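Local coordinates for extracellular ligand-binding receptor (Desulfitobacterium hafniense, PDB 4Q6B), which probably captures leucine or related amino acids outside the cell and delivers them to an ABC transporter for uptake, at residues G74-I79 / S303-P308; L30-Q35 / E272-E277; V293-E298 / G326-D331. All coordinates share one frame; numbering follows the deposited sequence. Where two conformers were deposited one is given.

Contact 1. Residues G74-I79 / S303-P308; sequences GIQAVI and SDLTHP
Q76 and P308 have the closest CA atoms of this pair, 5.6 Å apart. Q76 also carries much of the buried surface. The packing comes first. P308 lays its ring against the backbone of the strand. P308 CB is 3.9 Å from the carbonyl O of Q76, and P308 CG is 4.2 Å from the O of I75. The Q76 chain has CG anti to its carbonyl carbon (chi1 -56°) and bends again at chi2, and this swings its amide to L305. Q76 CD stops 3.9 Å from the L305 carbonyl O. L305 turns its own side chain to I11, Q44 and R46.

A water adds a polar link. One molecule donates to the O of Q76 at 2.6 Å and to the O of P308, tying the two backbones. With an alanine in place of Q76, the amide beside the L305 carbonyl would be gone, and a gap would probably open between strand and turn.

The other bonds hold the turn itself. H307 N donates to D304 O. The D304 carboxylate takes T306 N on OD2 and H307 ND1 on OD1, the latter at 2.8 Å and 166°. D304 OD1 lies in the plane of the H307 ring, but the N-H reaches it from above the carboxylate plane.

D304 to H307 is thus a type I beta turn with an Asx turn at its start. It lies between helices 284-301 and 311-317, and its loop packs on I75 and Q76 of strand 75-79, the middle strand of the parallel sheet in one lobe of a periplasmic binding protein.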
# COMPACT_ATOMS: atom_id res chain seq x y z
N GLY A 74 -8.73 -22.29 14.34
CA GLY A 74 -9.38 -21.12 14.89
C GLY A 74 -9.17 -19.79 14.18
O GLY A 74 -9.83 -18.81 14.49
N ILE A 75 -8.27 -19.76 13.19
CA ILE A 75 -8.03 -18.53 12.44
C ILE A 75 -8.97 -18.46 11.22
O ILE A 75 -8.92 -19.36 10.36
CB ILE A 75 -6.55 -18.49 11.99
CG1 ILE A 75 -5.61 -18.54 13.22
CG2 ILE A 75 -6.24 -17.27 11.16
CD1 ILE A 75 -5.62 -17.23 14.05
N GLN A 76 -9.80 -17.39 11.16
CA GLN A 76 -10.85 -17.31 10.12
C GLN A 76 -10.33 -16.67 8.86
O GLN A 76 -10.88 -16.92 7.77
CB GLN A 76 -12.05 -16.48 10.62
CG GLN A 76 -12.67 -17.00 11.96
CD GLN A 76 -13.40 -18.35 11.88
OE1 GLN A 76 -13.71 -18.86 10.79
NE2 GLN A 76 -13.71 -18.93 13.05
N ALA A 77 -9.30 -15.86 9.00
CA ALA A 77 -8.67 -15.09 7.92
C ALA A 77 -7.39 -14.46 8.49
O ALA A 77 -7.21 -14.40 9.72
CB ALA A 77 -9.61 -13.98 7.41
N VAL A 78 -6.51 -14.01 7.60
CA VAL A 78 -5.29 -13.29 7.97
C VAL A 78 -5.16 -11.96 7.25
O VAL A 78 -5.40 -11.86 6.03
CB VAL A 78 -4.03 -14.18 7.67
CG1 VAL A 78 -2.66 -13.44 7.92
CG2 VAL A 78 -4.13 -15.44 8.48
N ILE A 79 -4.76 -10.94 8.02
CA ILE A 79 -4.43 -9.60 7.51
C ILE A 79 -2.91 -9.53 7.49
O ILE A 79 -2.27 -9.73 8.51
CB ILE A 79 -4.98 -8.47 8.43
CG1 ILE A 79 -6.50 -8.47 8.33
CG2 ILE A 79 -4.52 -7.09 7.91
CD1 ILE A 79 -7.17 -7.54 9.30
N SER A 303 -20.85 -15.76 6.27
CA SER A 303 -20.17 -16.99 5.84
C SER A 303 -20.36 -18.13 6.83
O SER A 303 -20.87 -17.93 7.92
CB SER A 303 -18.66 -16.76 5.67
OG SER A 303 -18.02 -16.72 6.95
N ASP A 304 -19.93 -19.33 6.42
CA ASP A 304 -19.84 -20.50 7.28
C ASP A 304 -18.49 -20.48 7.98
O ASP A 304 -17.43 -20.73 7.38
CB ASP A 304 -20.01 -21.77 6.44
CG ASP A 304 -19.82 -23.04 7.25
OD1 ASP A 304 -19.66 -24.11 6.63
OD2 ASP A 304 -19.84 -22.96 8.50
N LEU A 305 -18.50 -20.17 9.27
CA LEU A 305 -17.26 -20.01 10.00
C LEU A 305 -16.58 -21.33 10.17
O LEU A 305 -15.37 -21.39 10.44
CB LEU A 305 -17.54 -19.38 11.37
CG LEU A 305 -18.21 -17.99 11.38
CD1 LEU A 305 -18.62 -17.60 12.80
CD2 LEU A 305 -17.26 -16.95 10.77
N THR A 306 -17.29 -22.45 9.95
CA THR A 306 -16.58 -23.74 10.04
C THR A 306 -15.75 -24.08 8.80
O THR A 306 -14.99 -25.04 8.83
CB THR A 306 -17.51 -24.94 10.38
OG1 THR A 306 -18.32 -25.29 9.24
CG2 THR A 306 -18.41 -24.60 11.53
N HIS A 307 -15.93 -23.32 7.73
CA HIS A 307 -15.21 -23.56 6.47
C HIS A 307 -14.56 -22.26 5.93
O HIS A 307 -15.13 -21.53 5.11
CB HIS A 307 -16.14 -24.24 5.44
CG HIS A 307 -16.46 -25.67 5.81
ND1 HIS A 307 -17.64 -26.03 6.42
CD2 HIS A 307 -15.71 -26.79 5.76
CE1 HIS A 307 -17.62 -27.32 6.69
NE2 HIS A 307 -16.46 -27.81 6.29
N PRO A 308 -13.36 -21.93 6.46
CA PRO A 308 -12.72 -20.67 6.05
C PRO A 308 -12.40 -20.62 4.55
O PRO A 308 -12.18 -19.50 4.06
CB PRO A 308 -11.42 -20.67 6.84
CG PRO A 308 -11.81 -21.40 8.14
CD PRO A 308 -12.70 -22.54 7.64
O HOH W 1 -10.49 -17.49 5.22

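Contact 2. Residues L30-Q35 / E272-E277; sequences LELAVQ and EAFRRE
L32 bridges to the helix 272-277 between A273, F274 and E277. Its CB points at that helix. CG lies anti to the backbone N (chi1 -165°) and carries two methyls that part company. L32 CD1 goes to E277, 4.1 Å from its CB, and is equally near the carbonyl O of A273. The L32 and E277 side chains run alongside each other, pointing opposite ways. L32 CD2 presses on the backbone at F274, 3.8 Å from its CA. L32 CD2 also lies 3.9 Å from F274 CB and 4.1 Å from A273 CB, and it meets the F274 ring at a slant.

The axes of the two segments come within 10.8 Å, with 109° between them, and L32 makes all the close contacts across. Helix 26-39 is the connection of a beta-alpha-beta crossover from strand 10-17 to strand 47-54, and helix 265-278 packs against its outer side. F270 and Y278 of that second helix also touch L32.

Polar groups lie at the margin. E31 OE1 is hydrogen-bonded to the OH of Y278. E31 OE1 is also 5.1 Å from E277 OE2, a pair of like charges that would probably repel weakly.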
# COMPACT_ATOMS: atom_id res chain seq x y z
N LEU A 30 -6.30 -1.18 13.45
CA LEU A 30 -6.90 -2.51 13.67
C LEU A 30 -7.74 -2.50 14.93
O LEU A 30 -8.89 -3.00 14.93
CB LEU A 30 -5.85 -3.63 13.82
CG LEU A 30 -4.85 -3.83 12.69
CD1 LEU A 30 -3.77 -4.80 13.13
CD2 LEU A 30 -5.58 -4.40 11.45
N GLU A 31 -7.20 -1.97 16.03
CA GLU A 31 -7.90 -2.03 17.32
C GLU A 31 -9.19 -1.20 17.32
O GLU A 31 -10.22 -1.63 17.82
CB GLU A 31 -6.94 -1.61 18.46
CG GLU A 31 -7.58 -1.50 19.85
CD GLU A 31 -6.65 -0.91 20.92
OE1 GLU A 31 -6.45 0.34 20.95
OE2 GLU A 31 -6.14 -1.70 21.73
N LEU A 32 -9.14 -0.03 16.69
CA LEU A 32 -10.35 0.78 16.52
C LEU A 32 -11.44 0.02 15.75
O LEU A 32 -12.61 0.13 16.08
CB LEU A 32 -10.00 2.10 15.82
CG LEU A 32 -11.08 3.18 15.89
CD1 LEU A 32 -11.29 3.79 17.29
CD2 LEU A 32 -10.78 4.32 14.90
N ALA A 33 -11.07 -0.73 14.71
CA ALA A 33 -12.10 -1.48 13.94
C ALA A 33 -12.71 -2.63 14.72
O ALA A 33 -13.90 -2.87 14.65
CB ALA A 33 -11.49 -1.99 12.66
N VAL A 34 -11.85 -3.37 15.42
CA VAL A 34 -12.34 -4.46 16.23
C VAL A 34 -13.30 -3.94 17.29
O VAL A 34 -14.35 -4.56 17.57
CB VAL A 34 -11.15 -5.16 16.89
CG1 VAL A 34 -11.67 -6.17 17.91
CG2 VAL A 34 -10.32 -5.86 15.82
N GLN A 35 -12.98 -2.78 17.89
CA GLN A 35 -13.84 -2.19 18.93
C GLN A 35 -15.19 -1.81 18.33
O GLN A 35 -16.25 -2.01 18.94
CB GLN A 35 -13.24 -0.89 19.52
CG GLN A 35 -11.89 -0.98 20.23
CD GLN A 35 -11.94 -1.61 21.62
OE1 GLN A 35 -10.89 -1.76 22.28
NE2 GLN A 35 -13.14 -1.98 22.09
N GLU A 272 -12.35 11.21 13.06
CA GLU A 272 -12.73 11.72 14.37
C GLU A 272 -12.57 10.68 15.47
O GLU A 272 -12.03 10.97 16.55
CB GLU A 272 -14.17 12.24 14.35
CG GLU A 272 -14.61 12.79 15.70
CD GLU A 272 -13.79 13.99 16.18
OE1 GLU A 272 -13.12 14.64 15.33
OE2 GLU A 272 -13.82 14.29 17.40
N ALA A 273 -13.06 9.46 15.22
CA ALA A 273 -12.95 8.38 16.19
C ALA A 273 -11.49 8.07 16.48
O ALA A 273 -11.11 7.88 17.65
CB ALA A 273 -13.66 7.12 15.68
N PHE A 274 -10.67 8.08 15.44
CA PHE A 274 -9.27 7.69 15.62
C PHE A 274 -8.58 8.79 16.45
O PHE A 274 -7.89 8.49 17.46
CB PHE A 274 -8.59 7.49 14.26
CG PHE A 274 -7.22 6.94 14.38
CD1 PHE A 274 -6.16 7.79 14.68
CD2 PHE A 274 -7.00 5.59 14.25
CE1 PHE A 274 -4.87 7.30 14.85
CE2 PHE A 274 -5.70 5.08 14.41
CZ PHE A 274 -4.64 5.97 14.70
N ARG A 275 -8.77 10.04 16.05
CA ARG A 275 -8.23 11.15 16.82
C ARG A 275 -8.65 11.15 18.29
O ARG A 275 -7.83 11.42 19.18
CB ARG A 275 -8.67 12.47 16.20
CG ARG A 275 -7.95 12.84 14.93
CD ARG A 275 -8.33 14.28 14.55
NE ARG A 275 -7.58 14.75 13.39
CZ ARG A 275 -6.44 15.44 13.46
NH1 ARG A 275 -5.91 15.72 14.65
NH2 ARG A 275 -5.83 15.84 12.35
N ARG A 276 -9.92 10.88 18.56
CA ARG A 276 -10.41 10.85 19.94
C ARG A 276 -9.80 9.73 20.78
O ARG A 276 -9.47 9.93 21.96
CB ARG A 276 -11.94 10.75 19.96
CG ARG A 276 -12.50 10.49 21.35
CD ARG A 276 -13.91 11.03 21.47
NE ARG A 276 -14.93 10.02 21.20
CZ ARG A 276 -15.65 9.42 22.14
NH1 ARG A 276 -15.47 9.73 23.42
NH2 ARG A 276 -16.57 8.51 21.81
N GLU A 277 -9.65 8.56 20.18
CA GLU A 277 -9.10 7.42 20.91
C GLU A 277 -7.57 7.49 21.07
O GLU A 277 -7.04 7.13 22.14
CB GLU A 277 -9.51 6.12 20.21
CG GLU A 277 -9.01 4.86 20.91
CD GLU A 277 -9.60 4.67 22.32
OE1 GLU A 277 -10.80 4.99 22.53
OE2 GLU A 277 -8.86 4.20 23.22

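Contact 3. Residues V293-E298 / G326-D331; sequences VILLAE and GMHRFD
L295 and H328 are the nearest backbone positions, yet their CA atoms are 9.1 Å apart, so the helix 293-298 and the chain 326-331 meet through side chains. L295 fills the space between with its two methyls. CG stands anti to the carbonyl carbon, with chi1 at -87°, and the methyls fan out to two different rings. L295 CD1 sits over the face of the H328 imidazole, 4.2 Å from the ring centroid and only 4° off the normal. This is a CH-pi contact. L295 CD2 meets F330 CE2 at 4.1 Å, the two side chains crossing at a slant. L295 was deposited in two conformers, so these contacts belong to the one described.

Both rings are held from elsewhere. The H328 imidazole is fixed by two carboxylates, D336 OD2 at ND1 and D291 OD2 at NE2. Two such partners would probably favour its charged form. They also fix the rotation of the face on which L295 rests. F330 packs edge-to-face with F120.

H328 pairs through its backbone with W321 in the small hairpin of strands 321-323 and 326-328. W321 touches L295 too. Elsewhere helix 284-301 turns V293 and L296 to I79 of strand 75-79, while V293 also meets L30 and A33 of helix 26-39. The helix therefore packs against the parallel sheet, helix 26-39 and the hairpin.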
# COMPACT_ATOMS: atom_id res chain seq x y z
N VAL A 293 -10.22 -4.95 8.53
CA VAL A 293 -10.98 -5.58 9.61
C VAL A 293 -12.47 -5.42 9.33
O VAL A 293 -13.22 -6.40 9.45
CB VAL A 293 -10.63 -4.98 11.00
CG1 VAL A 293 -11.66 -5.43 12.08
CG2 VAL A 293 -9.23 -5.35 11.43
N ILE A 294 -12.89 -4.24 8.90
CA ILE A 294 -14.32 -4.02 8.71
C ILE A 294 -14.82 -4.89 7.54
O ILE A 294 -15.92 -5.50 7.61
CB ILE A 294 -14.68 -2.55 8.47
CG1 ILE A 294 -14.31 -1.66 9.67
CG2 ILE A 294 -16.20 -2.41 8.22
CD1 ILE A 294 -14.92 -2.06 10.97
N LEU A 295 -14.02 -4.93 6.47
CA LEU A 295 -14.34 -5.72 5.26
C LEU A 295 -14.45 -7.20 5.64
O LEU A 295 -15.45 -7.86 5.33
CB LEU A 295 -13.22 -5.56 4.21
CG LEU A 295 -13.15 -4.44 3.16
CD1 LEU A 295 -11.71 -3.98 2.82
CD2 LEU A 295 -13.87 -4.89 1.90
N LEU A 296 -13.45 -7.71 6.34
CA LEU A 296 -13.46 -9.15 6.69
C LEU A 296 -14.62 -9.48 7.62
O LEU A 296 -15.27 -10.55 7.52
CB LEU A 296 -12.16 -9.59 7.34
CG LEU A 296 -10.96 -9.59 6.41
CD1 LEU A 296 -9.67 -9.77 7.24
CD2 LEU A 296 -11.09 -10.73 5.40
N ALA A 297 -14.94 -8.57 8.52
CA ALA A 297 -16.04 -8.87 9.45
C ALA A 297 -17.36 -8.91 8.70
O ALA A 297 -18.21 -9.78 8.98
CB ALA A 297 -16.07 -7.84 10.62
N GLU A 298 -17.53 -8.01 7.73
CA GLU A 298 -18.76 -8.01 6.94
C GLU A 298 -18.85 -9.32 6.17
O GLU A 298 -19.91 -9.96 6.19
CB GLU A 298 -18.80 -6.79 6.01
CG GLU A 298 -20.12 -6.55 5.34
CD GLU A 298 -20.35 -5.07 5.08
OE1 GLU A 298 -20.04 -4.24 5.97
OE2 GLU A 298 -20.82 -4.74 3.97
N GLY A 326 -12.31 4.93 0.70
CA GLY A 326 -13.03 5.08 -0.57
C GLY A 326 -13.76 3.78 -0.95
O GLY A 326 -14.06 2.92 -0.10
N MSE A 327 -14.04 3.61 -2.24
CA MSE A 327 -14.76 2.42 -2.63
C MSE A 327 -13.83 1.29 -2.99
O MSE A 327 -12.92 1.45 -3.82
CB MSE A 327 -15.75 2.69 -3.76
CG MSE A 327 -16.54 1.45 -4.07
SE MSE A 327 -15.76 0.50 -5.57
CE MSE A 327 -16.90 1.32 -6.90
N HIS A 328 -14.06 0.15 -2.33
CA HIS A 328 -13.26 -1.07 -2.53
C HIS A 328 -14.02 -2.01 -3.46
O HIS A 328 -15.23 -2.06 -3.43
CB HIS A 328 -13.06 -1.78 -1.19
CG HIS A 328 -12.13 -1.07 -0.24
ND1 HIS A 328 -10.75 -1.22 -0.28
CD2 HIS A 328 -12.38 -0.22 0.78
CE1 HIS A 328 -10.20 -0.50 0.68
NE2 HIS A 328 -11.16 0.12 1.34
N ARG A 329 -13.30 -2.77 -4.27
CA ARG A 329 -13.95 -3.85 -5.01
C ARG A 329 -12.90 -4.85 -5.45
O ARG A 329 -11.91 -4.46 -6.07
CB ARG A 329 -14.68 -3.31 -6.22
CG ARG A 329 -15.41 -4.39 -6.96
CD ARG A 329 -16.12 -3.81 -8.16
NE ARG A 329 -17.05 -4.85 -8.64
CZ ARG A 329 -18.10 -4.62 -9.42
NH1 ARG A 329 -18.89 -5.63 -9.81
NH2 ARG A 329 -18.38 -3.38 -9.82
N PHE A 330 -13.09 -6.11 -5.11
CA PHE A 330 -12.09 -7.14 -5.45
C PHE A 330 -12.41 -7.77 -6.77
O PHE A 330 -13.57 -8.07 -7.06
CB PHE A 330 -12.05 -8.22 -4.39
CG PHE A 330 -11.63 -7.74 -3.08
CD1 PHE A 330 -10.37 -7.19 -2.92
CD2 PHE A 330 -12.46 -7.88 -1.98
CE1 PHE A 330 -9.96 -6.74 -1.70
CE2 PHE A 330 -12.02 -7.45 -0.74
CZ PHE A 330 -10.76 -6.88 -0.62
N ASP A 331 -11.39 -7.96 -7.61
CA ASP A 331 -11.60 -8.69 -8.85
C ASP A 331 -11.29 -10.19 -8.71
O ASP A 331 -11.04 -10.68 -7.59
CB ASP A 331 -10.88 -8.03 -10.05
CG ASP A 331 -9.35 -8.18 -10.03
OD1 ASP A 331 -8.80 -8.92 -9.20
OD2 ASP A 331 -8.69 -7.57 -10.90

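Contact 3 is fully buried, while contacts 1 and 2 are partly buried and lie farther from the centre of the chain. All three are tied to helix 284-301. The loop of contact 1 follows its end, contact 3 uses its second half, and helix 26-39 of contact 2 packs on it. V293 is shared ground, with V293 CG2 3.7 Å from I79 CD1 and V293 CG1 3.5 Å from A33 CB. The chemistry changes with place. Contact 1 relies on backbone carbonyls, a water and a proline ring. Contact 2 is apolar, a leucine on a helix backbone and its side chains, with acidic groups at its margin. Contact 3 sets methyls against aromatic rings.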